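Thymidylate synthase (Enterobacteria phage T4, PDB 1TIS) catalyses the reductive methylation of dUMP to dTMP with 5,10-methylenetetrahydrofolate as one-carbon donor and reductant, working as a homodimer. Local coordinates at residues Thr39-Pro43 / Leu237-Val241; Glu58-Phe62 / Thr85-Glu89; Ile126-Lys130 / Thr254-Leu258. One frame throughout, in Å; residues are numbered along the deposited sequence.

Contact 1: residues Thr39-Pro43 / Leu237-Val241; sequences TKGFP and LCELV
The carbonyl O of Cys-238 takes the backbone N-H of Phe-42 in a hydrogen bond of 3.0 Å between Phe-42 N and Cys-238 O, with an N-H...O angle of 153°. This bond ties the loop that follows strand 33-37 to the loop that leads into strand 241-242, and side chains fill in around it. The backbone of Gly-41, with phi at 109°, suits glycine, and its bare CA lies 3.6 Å from Leu-237 CD1. The other methyl of Leu-237, CD2, comes within 3.2 Å of Lys-40 O. Phe-42 and Leu-240 run antiparallel, Leu-240 alongside the start of the phenylalanine: Leu-240 CD1 rests 3.5 Å from Phe-42 CB, while Leu-240 CB lies 3.6 Å from Phe-42 CD1. CG of Phe-42 is anti to its own backbone N (chi1 178°), a turn that directs the ring toward helix 184-202; on the way CD2 passes 4.1 Å from Cys-238 CB. The Phe-42 side chain touches Leu-271 and, on that helix, Ala-192; Leu-240 reaches His-196 of the same helix. The small Cys-238 side chain suits a buried place beside the ring. The contact is thus loop-to-loop packing against helix 184-202, away from the active site and next to the two-stranded sheet in which Val-241 pairs with Val-270. Chemically, the two loops are joined by main-chain polarity and apolar side chains: the single hydrogen bond across the segments satisfies one amide and one carbonyl, and leucine, phenylalanine and cysteine carbons pack beside it, probably limiting its access to water, without any pairing of charges.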
# COMPACT_ATOMS: atom_id res chain seq x y z
N THR A 39 1.97 22.65 3.18
CA THR A 39 1.46 23.98 3.53
C THR A 39 2.49 24.69 4.40
O THR A 39 2.72 25.89 4.27
CB THR A 39 0.10 23.93 4.33
OG1 THR A 39 -0.21 22.58 4.72
CG2 THR A 39 -0.99 24.58 3.50
N LYS A 40 3.13 23.92 5.28
CA LYS A 40 4.15 24.49 6.11
C LYS A 40 5.54 24.29 5.49
O LYS A 40 6.54 24.04 6.17
CB LYS A 40 4.01 23.86 7.50
CG LYS A 40 3.73 24.99 8.47
CD LYS A 40 4.97 25.91 8.56
CE LYS A 40 4.66 27.34 8.98
NZ LYS A 40 3.96 28.07 7.93
N GLY A 41 5.61 24.39 4.16
CA GLY A 41 6.87 24.34 3.46
C GLY A 41 7.08 23.07 2.66
O GLY A 41 6.37 22.06 2.78
N PHE A 42 8.10 23.13 1.81
CA PHE A 42 8.40 22.03 0.92
C PHE A 42 9.25 20.99 1.62
O PHE A 42 10.45 21.24 1.75
CB PHE A 42 9.11 22.63 -0.29
CG PHE A 42 9.58 21.66 -1.34
CD1 PHE A 42 8.67 21.11 -2.22
CD2 PHE A 42 10.91 21.37 -1.40
CE1 PHE A 42 9.11 20.24 -3.19
CE2 PHE A 42 11.35 20.51 -2.37
CZ PHE A 42 10.46 19.94 -3.25
N PRO A 43 8.81 19.80 2.02
CA PRO A 43 9.57 18.95 2.92
C PRO A 43 10.92 18.46 2.42
O PRO A 43 11.64 17.92 3.27
CB PRO A 43 8.61 17.84 3.20
CG PRO A 43 7.98 17.60 1.85
CD PRO A 43 7.71 19.04 1.43
N LEU A 237 12.53 26.85 5.57
CA LEU A 237 12.30 25.91 4.49
C LEU A 237 11.72 26.44 3.20
O LEU A 237 10.91 27.35 3.12
CB LEU A 237 11.37 24.71 4.86
CG LEU A 237 10.21 24.68 5.84
CD1 LEU A 237 9.25 25.84 5.66
CD2 LEU A 237 9.57 23.32 5.65
N CYS A 238 12.18 25.63 2.27
CA CYS A 238 12.09 25.83 0.86
C CYS A 238 10.69 26.05 0.33
O CYS A 238 9.71 25.45 0.78
CB CYS A 238 12.77 24.63 0.22
SG CYS A 238 14.36 24.14 1.00
N GLU A 239 10.70 27.07 -0.54
CA GLU A 239 9.56 27.50 -1.33
C GLU A 239 9.64 26.57 -2.51
O GLU A 239 10.71 26.12 -2.91
CB GLU A 239 9.72 28.93 -1.79
CG GLU A 239 8.49 29.55 -2.46
CD GLU A 239 8.61 31.06 -2.67
OE1 GLU A 239 9.13 31.73 -1.77
OE2 GLU A 239 8.18 31.56 -3.71
N LEU A 240 8.51 26.42 -3.17
CA LEU A 240 8.35 25.29 -4.04
C LEU A 240 7.86 25.58 -5.46
O LEU A 240 6.87 24.99 -5.88
CB LEU A 240 7.44 24.33 -3.16
CG LEU A 240 6.17 24.66 -2.23
CD1 LEU A 240 5.86 23.45 -1.33
CD2 LEU A 240 6.43 25.72 -1.17
N VAL A 241 8.56 26.39 -6.27
CA VAL A 241 8.00 26.91 -7.54
C VAL A 241 8.32 26.36 -8.93
O VAL A 241 9.49 26.28 -9.33
CB VAL A 241 8.25 28.44 -7.59
CG1 VAL A 241 7.40 29.09 -6.50
CG2 VAL A 241 9.74 28.77 -7.42

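Contact 2: residues Glu58-Phe62 / Thr85-Glu89; sequences ELIWF and TVWDE
Trp-87, third residue of the type I turn Thr-85 to Asp-88 that leads into helix 88-95, directs its indole at three side chains of helix 53-64. Trp-61 and Glu-58 both meet the pyrrole part, one over the face and one at the edge, and Phe-62 meets the benzo edge. Trp-61 presents its own edge to the indole face in a T-shaped (edge-to-face) pair: its six-membered ring and the five-membered ring of Trp-87 have centroids 5.3 Å apart and planes at 60°. The Phe-62 and Trp-87 side chains run at about a right angle, and the rings meet edge to edge, CZ of Phe-62 being 4.1 Å from Trp-87 CZ2. Glu-58, with CG anti to the backbone N and the chain extended, carries its carboxylate out to the indole N-H; glutamate has the length to leave the helix and an acceptor for a buried donor. The group borders the probable dUMP site, with Asn-187 near Glu-58 and Cys-156, the likely nucleophile, near Trp-87. Trp-61 turns its own NE1 to Asn-68 O, leaving its carbon edge for Trp-87. The Trp-87 NE1 to Glu-58 OE1 hydrogen bond is 2.9 Å long but bent, at 134°, and its donor stands 60° out of the carboxylate plane.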
# COMPACT_ATOMS: atom_id res chain seq x y z
N GLU A 58 13.52 12.24 -13.58
CA GLU A 58 13.03 10.90 -13.53
C GLU A 58 11.53 11.01 -13.42
O GLU A 58 10.87 10.31 -14.18
CB GLU A 58 13.56 10.18 -12.33
CG GLU A 58 12.96 8.81 -12.26
CD GLU A 58 13.61 7.98 -11.19
OE1 GLU A 58 14.74 7.58 -11.43
OE2 GLU A 58 13.00 7.75 -10.14
N LEU A 59 10.98 11.87 -12.54
CA LEU A 59 9.54 12.01 -12.41
C LEU A 59 8.92 12.39 -13.73
O LEU A 59 7.92 11.77 -14.09
CB LEU A 59 9.18 13.06 -11.37
CG LEU A 59 7.75 13.66 -11.33
CD1 LEU A 59 6.76 12.67 -10.72
CD2 LEU A 59 7.80 14.96 -10.56
N ILE A 60 9.44 13.34 -14.49
CA ILE A 60 8.76 13.72 -15.72
C ILE A 60 8.73 12.58 -16.74
O ILE A 60 7.73 12.32 -17.40
CB ILE A 60 9.47 14.96 -16.28
CG1 ILE A 60 9.28 16.13 -15.27
CG2 ILE A 60 8.93 15.24 -17.70
CD1 ILE A 60 10.39 17.21 -15.21
N TRP A 61 9.86 11.87 -16.81
CA TRP A 61 10.07 10.74 -17.71
C TRP A 61 9.06 9.65 -17.36
O TRP A 61 8.32 9.16 -18.22
CB TRP A 61 11.54 10.34 -17.52
CG TRP A 61 12.00 9.07 -18.17
CD1 TRP A 61 12.02 8.94 -19.52
CD2 TRP A 61 12.39 7.93 -17.51
NE1 TRP A 61 12.41 7.71 -19.74
CE2 TRP A 61 12.64 7.08 -18.58
CE3 TRP A 61 12.55 7.47 -16.23
CZ2 TRP A 61 13.05 5.78 -18.36
CZ3 TRP A 61 12.97 6.17 -16.02
CH2 TRP A 61 13.22 5.33 -17.07
N PHE A 62 8.97 9.34 -16.08
CA PHE A 62 7.99 8.44 -15.49
C PHE A 62 6.61 8.80 -16.03
O PHE A 62 5.95 7.96 -16.64
CB PHE A 62 8.05 8.61 -13.97
CG PHE A 62 9.09 7.78 -13.22
CD1 PHE A 62 10.11 7.13 -13.87
CD2 PHE A 62 8.92 7.57 -11.87
CE1 PHE A 62 10.94 6.28 -13.18
CE2 PHE A 62 9.75 6.72 -11.19
CZ PHE A 62 10.75 6.07 -11.84
N THR A 85 23.10 9.33 -15.69
CA THR A 85 21.77 9.36 -15.17
C THR A 85 21.55 8.13 -14.29
O THR A 85 22.14 7.06 -14.47
CB THR A 85 20.76 9.44 -16.35
OG1 THR A 85 19.76 10.32 -15.87
CG2 THR A 85 20.11 8.13 -16.77
N VAL A 86 20.68 8.39 -13.33
CA VAL A 86 20.21 7.50 -12.27
C VAL A 86 19.89 6.05 -12.63
O VAL A 86 19.96 5.19 -11.75
CB VAL A 86 18.96 8.17 -11.61
CG1 VAL A 86 19.45 9.10 -10.51
CG2 VAL A 86 18.11 8.97 -12.63
N TRP A 87 19.50 5.72 -13.87
CA TRP A 87 19.23 4.34 -14.20
C TRP A 87 20.35 3.73 -15.02
O TRP A 87 20.33 2.53 -15.29
CB TRP A 87 17.89 4.21 -14.97
CG TRP A 87 16.62 4.27 -14.09
CD1 TRP A 87 16.13 5.49 -13.77
CD2 TRP A 87 15.84 3.22 -13.60
NE1 TRP A 87 15.05 5.23 -13.09
CE2 TRP A 87 14.84 3.92 -12.96
CE3 TRP A 87 15.77 1.84 -13.56
CZ2 TRP A 87 13.79 3.32 -12.31
CZ3 TRP A 87 14.71 1.21 -12.90
CH2 TRP A 87 13.73 1.95 -12.29
N ASP A 88 21.40 4.46 -15.38
CA ASP A 88 22.49 3.92 -16.20
C ASP A 88 23.17 2.67 -15.71
O ASP A 88 23.15 1.62 -16.37
CB ASP A 88 23.55 4.98 -16.39
CG ASP A 88 23.15 6.05 -17.37
OD1 ASP A 88 22.50 5.79 -18.38
OD2 ASP A 88 23.55 7.17 -17.13
N GLU A 89 23.78 2.72 -14.53
CA GLU A 89 24.40 1.53 -13.99
C GLU A 89 23.24 0.93 -13.24
O GLU A 89 23.10 1.18 -12.05
CB GLU A 89 25.54 1.87 -13.02
CG GLU A 89 26.96 1.77 -13.61
CD GLU A 89 27.50 2.99 -14.35
OE1 GLU A 89 27.45 4.10 -13.79
OE2 GLU A 89 27.99 2.84 -15.47

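Contact 3: residues Ile126-Lys130 / Thr254-Leu258; sequences IDRIK and TKEQL
Thr-254 OG1 acts as donor and acceptor at once: it donates a hydrogen bond to Asp-127 OD1 and accepts one from Lys-130 NZ, both 2.8 Å long. The hydroxyl reaches Asp-127 OD1 nearly in line with that carboxylate's C-O bond. A threonine suits the place because one hydroxyl can serve a carboxylate acceptor and an ammonium donor spaced three residues apart on helix 121-131. Bends in the lysine chain at chi2 (-66°) and chi4 (72°) set NZ between Thr-254 OG1 and Gln-257 OE1, to which Lys-130 NZ gives a weak hydrogen bond at 3.2 Å. NE2 of Gln-257 donates to Phe-249 O and Met-201 O. Farther out, Lys-255 NZ forms a long salt bridge of 3.9 Å with Asp-127 OD1.

Beneath the polar cluster, Thr-254 turns its methyl to Ile-126: CG2 of each residue meets the other at 3.4 Å. Ile-126 continues into Val-198 and Met-201 of helix 184-202, and Thr-254 also touches Met-201, which sets both short helices against the long one. Leu-258, packed on Ile-122 and Ile-123, adds to their contact with each other. The axes of segments 126-130 and 254-258 stay 11.5 Å apart at closest approach, with N-to-C directions 124° apart, and side chains span the separation. Divided in this way, threonine serves the polar and apolar layers at once. Two lysines lie near Asp-127, Lys-130 linked to it through the threonine hydroxyl and Lys-255 by the long bridge, and their positive charges would probably favour its ionised form.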
# COMPACT_ATOMS: atom_id res chain seq x y z
N ILE A 126 -6.36 11.80 -12.93
CA ILE A 126 -6.46 13.20 -12.71
C ILE A 126 -7.86 13.59 -13.08
O ILE A 126 -8.36 14.54 -12.51
CB ILE A 126 -5.37 13.87 -13.52
CG1 ILE A 126 -4.04 13.47 -12.81
CG2 ILE A 126 -5.59 15.37 -13.64
CD1 ILE A 126 -2.66 13.92 -13.30
N ASP A 127 -8.61 12.86 -13.92
CA ASP A 127 -10.02 13.13 -14.11
C ASP A 127 -10.80 12.79 -12.83
O ASP A 127 -11.45 13.72 -12.37
CB ASP A 127 -10.58 12.33 -15.28
CG ASP A 127 -10.03 12.73 -16.65
OD1 ASP A 127 -9.52 13.84 -16.80
OD2 ASP A 127 -10.11 11.92 -17.58
N ARG A 128 -10.80 11.60 -12.16
CA ARG A 128 -11.56 11.38 -10.92
C ARG A 128 -11.42 12.53 -9.94
O ARG A 128 -12.46 13.00 -9.46
CB ARG A 128 -11.13 10.14 -10.13
CG ARG A 128 -11.25 8.87 -10.97
CD ARG A 128 -11.60 7.58 -10.18
NE ARG A 128 -13.03 7.40 -9.91
CZ ARG A 128 -13.69 6.28 -10.22
NH1 ARG A 128 -13.07 5.22 -10.74
NH2 ARG A 128 -14.99 6.20 -10.00
N ILE A 129 -10.22 13.09 -9.74
CA ILE A 129 -9.99 14.25 -8.88
C ILE A 129 -10.72 15.45 -9.43
O ILE A 129 -11.31 16.23 -8.69
CB ILE A 129 -8.54 14.74 -8.80
CG1 ILE A 129 -7.47 13.64 -8.91
CG2 ILE A 129 -8.50 15.53 -7.49
CD1 ILE A 129 -7.13 12.72 -7.72
N LYS A 130 -10.65 15.64 -10.74
CA LYS A 130 -11.34 16.74 -11.38
C LYS A 130 -12.85 16.58 -11.30
O LYS A 130 -13.62 17.55 -11.41
CB LYS A 130 -11.07 16.86 -12.87
CG LYS A 130 -9.70 17.00 -13.47
CD LYS A 130 -9.00 18.28 -13.13
CE LYS A 130 -7.81 18.31 -14.05
NZ LYS A 130 -8.24 18.56 -15.40
N THR A 254 -7.41 17.59 -19.14
CA THR A 254 -6.35 16.75 -18.55
C THR A 254 -5.28 16.19 -19.47
O THR A 254 -4.07 16.25 -19.23
CB THR A 254 -7.05 15.63 -17.82
OG1 THR A 254 -8.06 16.24 -17.03
CG2 THR A 254 -6.13 14.82 -16.98
N LYS A 255 -5.79 15.74 -20.61
CA LYS A 255 -4.90 15.18 -21.60
C LYS A 255 -3.98 16.27 -22.23
O LYS A 255 -2.83 16.03 -22.60
CB LYS A 255 -5.76 14.45 -22.66
CG LYS A 255 -7.07 13.79 -22.20
CD LYS A 255 -8.26 14.69 -22.62
CE LYS A 255 -9.51 14.64 -21.74
NZ LYS A 255 -9.27 15.28 -20.45
N GLU A 256 -4.44 17.52 -22.30
CA GLU A 256 -3.73 18.67 -22.82
C GLU A 256 -2.80 19.36 -21.80
O GLU A 256 -1.81 20.05 -22.12
CB GLU A 256 -4.81 19.58 -23.31
CG GLU A 256 -4.38 20.66 -24.21
CD GLU A 256 -3.47 20.14 -25.29
OE1 GLU A 256 -3.94 19.44 -26.19
OE2 GLU A 256 -2.28 20.44 -25.20
N GLN A 257 -3.15 19.12 -20.52
CA GLN A 257 -2.38 19.59 -19.38
C GLN A 257 -1.10 18.78 -19.19
O GLN A 257 -0.06 19.39 -18.86
CB GLN A 257 -3.17 19.49 -18.08
CG GLN A 257 -4.40 20.38 -17.99
CD GLN A 257 -5.02 20.36 -16.59
OE1 GLN A 257 -5.20 19.28 -16.05
NE2 GLN A 257 -5.32 21.48 -15.93
N LEU A 258 -1.09 17.44 -19.33
CA LEU A 258 0.18 16.71 -19.26
C LEU A 258 1.00 17.10 -20.48
O LEU A 258 2.21 17.26 -20.36
CB LEU A 258 0.07 15.18 -19.36
CG LEU A 258 0.11 14.11 -18.23
CD1 LEU A 258 0.05 12.75 -18.92
CD2 LEU A 258 1.39 14.12 -17.41

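The three contacts lie at separate points around helix 184-202, whose residues touch side chains in each, and their centres are 24 Å apart in every pairing. Contacts 2 and 3 come nearest, about 7 Å between closest atoms, against about 9 Å for contacts 1 and 2 and 15 Å for contacts 1 and 3. Contact 2 is nested within the chain loop closed by contact 1; contacts 1 and 3 interleave. Between side chains, Trp-87 of contact 2 is about 8 Å from Cys-156, the likely nucleophile, and Glu-58 about 6 Å from Asn-187, a probable dUMP-binding residue. Phe-42 of contact 1 is about 12 Å from Asn-187, and Asp-127 of contact 3 about 12 Å from Arg-137.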